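Local coordinates for protein putative hydrolase (Acinetobacter sp. NBRC 100985, PDB 4XUK) that probably hydrolyses organophosphate triesters and lactones with a pair of zinc ions, as a member of the metallo-beta-lactamase superfamily, at residues E136-K148 and Y157-A169. The protein carries 2 engineered substitutions. Sequence-based numbering, arbitrary orientation.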
loop_
_atom_site.group_PDB
_atom_site.type_symbol
_atom_site.label_atom_id
_atom_site.label_comp_id
_atom_site.label_asym_id
_atom_site.label_seq_id
_atom_site.Cartn_x
_atom_site.Cartn_y
_atom_site.Cartn_z
ATOM N N GLU A 136 21.316 21.395 -12.639
ATOM C CA GLU A 136 20.062 21.807 -12.012
ATOM C C GLU A 136 20.213 23.156 -11.329
ATOM O O GLU A 136 19.379 24.044 -11.505
ATOM C CB GLU A 136 19.590 20.751 -11.008
ATOM C CG GLU A 136 18.259 21.095 -10.344
ATOM C CD GLU A 136 17.058 20.921 -11.266
ATOM O OE1 GLU A 136 17.222 20.413 -12.397
ATOM O OE2 GLU A 136 15.928 21.269 -10.844
ATOM N N ALA A 137 21.287 23.312 -10.561
ATOM C CA ALA A 137 21.560 24.573 -9.879
ATOM C C ALA A 137 21.792 25.683 -10.903
ATOM O O ALA A 137 21.343 26.817 -10.714
ATOM C CB ALA A 137 22.764 24.429 -8.971
ATOM N N SER A 138 22.495 25.358 -11.982
ATOM C CA SER A 138 22.742 26.345 -13.035
ATOM C C SER A 138 21.453 26.918 -13.617
ATOM O O SER A 138 21.335 28.134 -13.802
ATOM C CB SER A 138 23.597 25.751 -14.149
ATOM O OG SER A 138 24.932 25.593 -13.726
ATOM N N PHE A 139 20.484 26.053 -13.895
ATOM C CA PHE A 139 19.229 26.503 -14.485
ATOM C C PHE A 139 18.422 27.398 -13.551
ATOM O O PHE A 139 17.863 28.408 -13.985
ATOM C CB PHE A 139 18.378 25.301 -14.907
ATOM C CG PHE A 139 16.974 25.661 -15.310
ATOM C CD1 PHE A 139 16.717 26.229 -16.558
ATOM C CD2 PHE A 139 15.910 25.416 -14.458
ATOM C CE1 PHE A 139 15.422 26.548 -16.938
ATOM C CE2 PHE A 139 14.607 25.737 -14.831
ATOM C CZ PHE A 139 14.363 26.304 -16.076
ATOM N N TRP A 140 18.350 27.028 -12.275
ATOM C CA TRP A 140 17.506 27.758 -11.328
ATOM C C TRP A 140 18.150 28.986 -10.679
ATOM O O TRP A 140 17.438 29.839 -10.139
ATOM C CB TRP A 140 17.031 26.825 -10.217
ATOM C CG TRP A 140 16.076 25.775 -10.687
ATOM C CD1 TRP A 140 16.327 24.443 -10.839
ATOM C CD2 TRP A 140 14.708 25.974 -11.062
ATOM N NE1 TRP A 140 15.197 23.801 -11.291
ATOM C CE2 TRP A 140 14.191 24.723 -11.436
ATOM C CE3 TRP A 140 13.874 27.093 -11.125
ATOM C CZ2 TRP A 140 12.872 24.558 -11.859
ATOM C CZ3 TRP A 140 12.569 26.930 -11.555
ATOM C CH2 TRP A 140 12.082 25.676 -11.916
ATOM N N LEU A 141 19.480 29.073 -10.699
ATOM C CA LEU A 141 20.173 30.113 -9.934
ATOM C C LEU A 141 20.922 31.135 -10.803
ATOM O O LEU A 141 21.645 31.991 -10.286
ATOM C CB LEU A 141 21.100 29.470 -8.892
ATOM C CG LEU A 141 20.386 28.568 -7.872
ATOM C CD1 LEU A 141 21.347 27.850 -6.914
ATOM C CD2 LEU A 141 19.375 29.361 -7.085
ATOM N N ASP A 142 20.729 31.057 -12.118
ATOM C CA ASP A 142 21.289 32.051 -13.046
ATOM C C ASP A 142 20.280 33.166 -13.305
ATOM O O ASP A 142 19.185 32.908 -13.810
ATOM C CB ASP A 142 21.687 31.368 -14.359
ATOM C CG ASP A 142 22.192 32.350 -15.427
ATOM O OD1 ASP A 142 22.475 33.530 -15.117
ATOM O OD2 ASP A 142 22.315 31.914 -16.594
ATOM N N PRO A 143 20.668 34.368 -12.949
ATOM C CA PRO A 143 19.869 35.576 -13.155
ATOM C C PRO A 143 19.588 35.908 -14.607
ATOM O O PRO A 143 18.799 36.758 -14.847
ATOM C CB PRO A 143 20.736 36.656 -12.553
ATOM C CG PRO A 143 22.087 36.110 -12.607
ATOM C CD PRO A 143 21.947 34.672 -12.326
ATOM N N LYS A 144 20.172 35.160 -15.514
ATOM C CA LYS A 144 20.038 35.386 -16.927
ATOM C C LYS A 144 19.088 34.449 -17.567
ATOM O O LYS A 144 18.711 34.611 -18.670
ATOM C CB LYS A 144 21.384 35.232 -17.596
ATOM C CG LYS A 144 22.105 36.541 -17.809
ATOM C CD LYS A 144 23.378 36.588 -17.028
ATOM C CE LYS A 144 24.564 36.196 -17.870
ATOM N NZ LYS A 144 24.286 35.026 -18.711
ATOM N N GLN A 145 18.703 33.440 -16.844
ATOM C CA GLN A 145 17.874 32.379 -17.393
ATOM C C GLN A 145 16.450 32.850 -17.701
ATOM O O GLN A 145 15.805 32.363 -18.635
ATOM C CB GLN A 145 17.855 31.195 -16.425
ATOM C CG GLN A 145 17.107 29.997 -16.938
ATOM C CD GLN A 145 17.691 29.462 -18.223
ATOM O OE1 GLN A 145 16.977 29.274 -19.203
ATOM N NE2 GLN A 145 18.993 29.204 -18.223
ATOM N N ALA A 146 15.971 33.806 -16.912
ATOM C CA ALA A 146 14.585 34.259 -17.005
ATOM C C ALA A 146 14.242 34.865 -18.363
ATOM O O ALA A 146 13.113 34.747 -18.825
ATOM C CB ALA A 146 14.279 35.246 -15.887
ATOM N N ALA A 147 15.209 35.526 -18.995
ATOM C CA ALA A 147 14.981 36.101 -20.323
ATOM C C ALA A 147 15.040 35.024 -21.405
ATOM O O ALA A 147 14.500 35.208 -22.502
ATOM C CB ALA A 147 15.982 37.213 -20.608
ATOM N N LYS A 148 15.688 33.902 -21.083
ATOM C CA LYS A 148 15.873 32.798 -22.029
ATOM C C LYS A 148 14.639 31.897 -22.174
ATOM O O LYS A 148 14.649 30.943 -22.962
ATOM C CB LYS A 148 17.080 31.944 -21.627
ATOM C CG LYS A 148 18.403 32.694 -21.576
ATOM C CD LYS A 148 19.560 31.738 -21.293
ATOM C CE LYS A 148 20.886 32.484 -21.142
ATOM N NZ LYS A 148 21.995 31.563 -20.745
ATOM N N TYR A 157 8.724 30.658 -13.192
ATOM C CA TYR A 157 10.144 30.435 -12.942
ATOM C C TYR A 157 10.660 31.323 -11.813
ATOM O O TYR A 157 11.245 30.831 -10.837
ATOM C CB TYR A 157 10.937 30.674 -14.239
ATOM C CG TYR A 157 12.438 30.677 -14.071
ATOM C CD1 TYR A 157 13.161 29.488 -14.059
ATOM C CD2 TYR A 157 13.136 31.870 -13.933
ATOM C CE1 TYR A 157 14.532 29.489 -13.917
ATOM C CE2 TYR A 157 14.512 31.878 -13.781
ATOM C CZ TYR A 157 15.197 30.687 -13.776
ATOM O OH TYR A 157 16.561 30.687 -13.628
ATOM N N LEU A 158 10.391 32.608 -11.912
ATOM C CA LEU A 158 10.841 33.582 -10.938
ATOM C C LEU A 158 10.277 33.277 -9.562
ATOM O O LEU A 158 10.920 33.410 -8.566
ATOM C CB LEU A 158 10.432 34.970 -11.366
ATOM C CG LEU A 158 11.406 35.938 -12.047
ATOM C CD1 LEU A 158 12.493 35.341 -12.882
ATOM C CD2 LEU A 158 10.750 37.089 -12.768
ATOM N N GLY A 159 9.038 32.867 -9.561
ATOM C CA GLY A 159 8.367 32.511 -8.326
ATOM C C GLY A 159 9.006 31.314 -7.659
ATOM O O GLY A 159 9.269 31.344 -6.450
ATOM N N THR A 160 9.264 30.249 -8.415
ATOM C CA THR A 160 9.942 29.126 -7.783
ATOM C C THR A 160 11.412 29.407 -7.465
ATOM O O THR A 160 11.912 28.925 -6.457
ATOM C CB THR A 160 9.713 27.732 -8.456
ATOM O OG1 THR A 160 10.958 27.163 -8.882
ATOM C CG2 THR A 160 8.746 27.806 -9.593
ATOM N N VAL A 161 12.087 30.222 -8.275
ATOM C CA VAL A 161 13.448 30.650 -7.917
ATOM C C VAL A 161 13.507 31.233 -6.498
ATOM O O VAL A 161 14.407 30.896 -5.712
ATOM C CB VAL A 161 14.059 31.641 -8.947
ATOM C CG1 VAL A 161 15.312 32.302 -8.385
ATOM C CG2 VAL A 161 14.401 30.910 -10.229
ATOM N N GLU A 162 12.573 32.096 -6.159
ATOM C CA GLU A 162 12.532 32.655 -4.818
ATOM C C GLU A 162 12.360 31.619 -3.699
ATOM O O GLU A 162 13.017 31.670 -2.728
ATOM C CB GLU A 162 11.506 33.742 -4.684
ATOM C CG GLU A 162 11.821 34.700 -3.567
ATOM C CD GLU A 162 12.792 35.835 -3.945
ATOM O OE1 GLU A 162 12.395 36.983 -3.869
ATOM O OE2 GLU A 162 13.936 35.607 -4.296
ATOM N N LYS A 163 11.480 30.680 -3.900
ATOM C CA LYS A 163 11.296 29.612 -2.915
ATOM C C LYS A 163 12.569 28.779 -2.778
ATOM O O LYS A 163 12.939 28.361 -1.667
ATOM C CB LYS A 163 10.145 28.699 -3.333
ATOM C CG LYS A 163 8.789 29.387 -3.498
ATOM C CD LYS A 163 7.807 28.410 -4.163
ATOM C CE LYS A 163 6.473 29.053 -4.553
ATOM N NZ LYS A 163 5.624 29.355 -3.379
ATOM N N ILE A 164 13.224 28.519 -3.908
ATOM C CA ILE A 164 14.457 27.736 -3.912
ATOM C C ILE A 164 15.535 28.458 -3.108
ATOM O O ILE A 164 16.198 27.859 -2.263
ATOM C CB ILE A 164 14.970 27.497 -5.352
ATOM C CG1 ILE A 164 14.031 26.556 -6.116
ATOM C CG2 ILE A 164 16.386 26.930 -5.333
ATOM C CD1 ILE A 164 14.293 26.488 -7.621
ATOM N N LYS A 165 15.701 29.747 -3.389
ATOM C CA LYS A 165 16.712 30.545 -2.726
ATOM C C LYS A 165 16.490 30.605 -1.224
ATOM O O LYS A 165 17.447 30.460 -0.463
ATOM C CB LYS A 165 16.798 31.944 -3.356
ATOM C CG LYS A 165 17.556 31.945 -4.673
ATOM C CD LYS A 165 17.475 33.295 -5.383
ATOM C CE LYS A 165 18.420 33.323 -6.578
ATOM N NZ LYS A 165 18.432 34.669 -7.205
ATOM N N GLN A 166 15.261 30.790 -0.790
ATOM C CA GLN A 166 14.992 30.814 0.619
ATOM C C GLN A 166 15.294 29.492 1.336
ATOM O O GLN A 166 15.760 29.496 2.400
ATOM C CB GLN A 166 13.588 31.324 0.934
ATOM C CG GLN A 166 12.468 30.460 0.420
ATOM C CD GLN A 166 12.030 29.348 1.358
ATOM O OE1 GLN A 166 11.709 28.238 0.961
ATOM N NE2 GLN A 166 12.011 29.675 2.593
ATOM N N ALA A 167 15.061 28.385 0.695
ATOM C CA ALA A 167 15.300 27.100 1.329
ATOM C C ALA A 167 16.789 26.833 1.469
ATOM O O ALA A 167 17.239 26.327 2.497
ATOM C CB ALA A 167 14.644 25.998 0.533
ATOM N N ILE A 168 17.550 27.160 0.432
ATOM C CA ILE A 168 18.965 26.778 0.392
ATOM C C ILE A 168 19.906 27.793 1.034
ATOM O O ILE A 168 21.044 27.459 1.365
ATOM C CB ILE A 168 19.439 26.481 -1.041
ATOM C CG1 ILE A 168 19.516 27.762 -1.874
ATOM C CG2 ILE A 168 18.530 25.449 -1.708
ATOM C CD1 ILE A 168 20.101 27.526 -3.247
ATOM N N ALA A 169 19.441 29.029 1.188
ATOM C CA ALA A 169 20.212 30.089 1.840
ATOM C C ALA A 169 20.869 29.694 3.173
ATOM O O ALA A 169 22.056 29.972 3.372
ATOM C CB ALA A 169 19.354 31.360 1.997
HETATM O O HOH W 1 17.537 32.343 -11.452
#
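Tyr-157 OH takes part in two hydrogen bonds. It donates to Phe-139 O at 2.6 Å, in the plane of that carbonyl. It also accepts from a water, which in turn donates to Trp-140 O, and so ties to both backbones. CG of Tyr-157 lies anti to the backbone N (chi1 171°), which sends the ring toward the backbone of Phe-139. Gln-145 CB and CG pack beside the phenol end, and Ala-146 CB lies 4.0 Å from Tyr-157 CE2.

Phe-139, Trp-140 and Tyr-157 form an aromatic cluster. The edge of Tyr-157 points at a face of Phe-139 in a T-shaped pair, centroids 5.3 Å apart. Tyr-157 and the six-membered ring of Trp-140 are nearly parallel, at 12°, but slid so far that they barely overlap. Trp-140 is a knob among Tyr-157, Thr-160, Val-161 and Ile-164. Phe-139 CE2 sits over the centre of one indole face; Ile-164 CD1 covers the opposite face, 3.5 Å from Trp-140 CD2. Trp-140 NE1 donates to Glu-136 OE2 (2.7 Å), which helps hold the indole's rotation. Thr-160 OG1 is buried here without a polar partner. Leu-141 CD1 meets Ile-168 CD1 tip to tip at 3.9 Å.

The side chain of Trp-140 lies about 8 Å from a zinc ion. Glu-136 OE2 also accepts from Leu-109 N, and OE1 is hydrogen-bonded to Thr-198 OG1. These residues follow zinc ligands His-108 and His-197. The axes of the helical segments cross at -118°. In the chain, helices 134-141 and 151-173 lie between strands 129-133 and 177-180; Thr-160 and Ile-168 rest on helix 111-114.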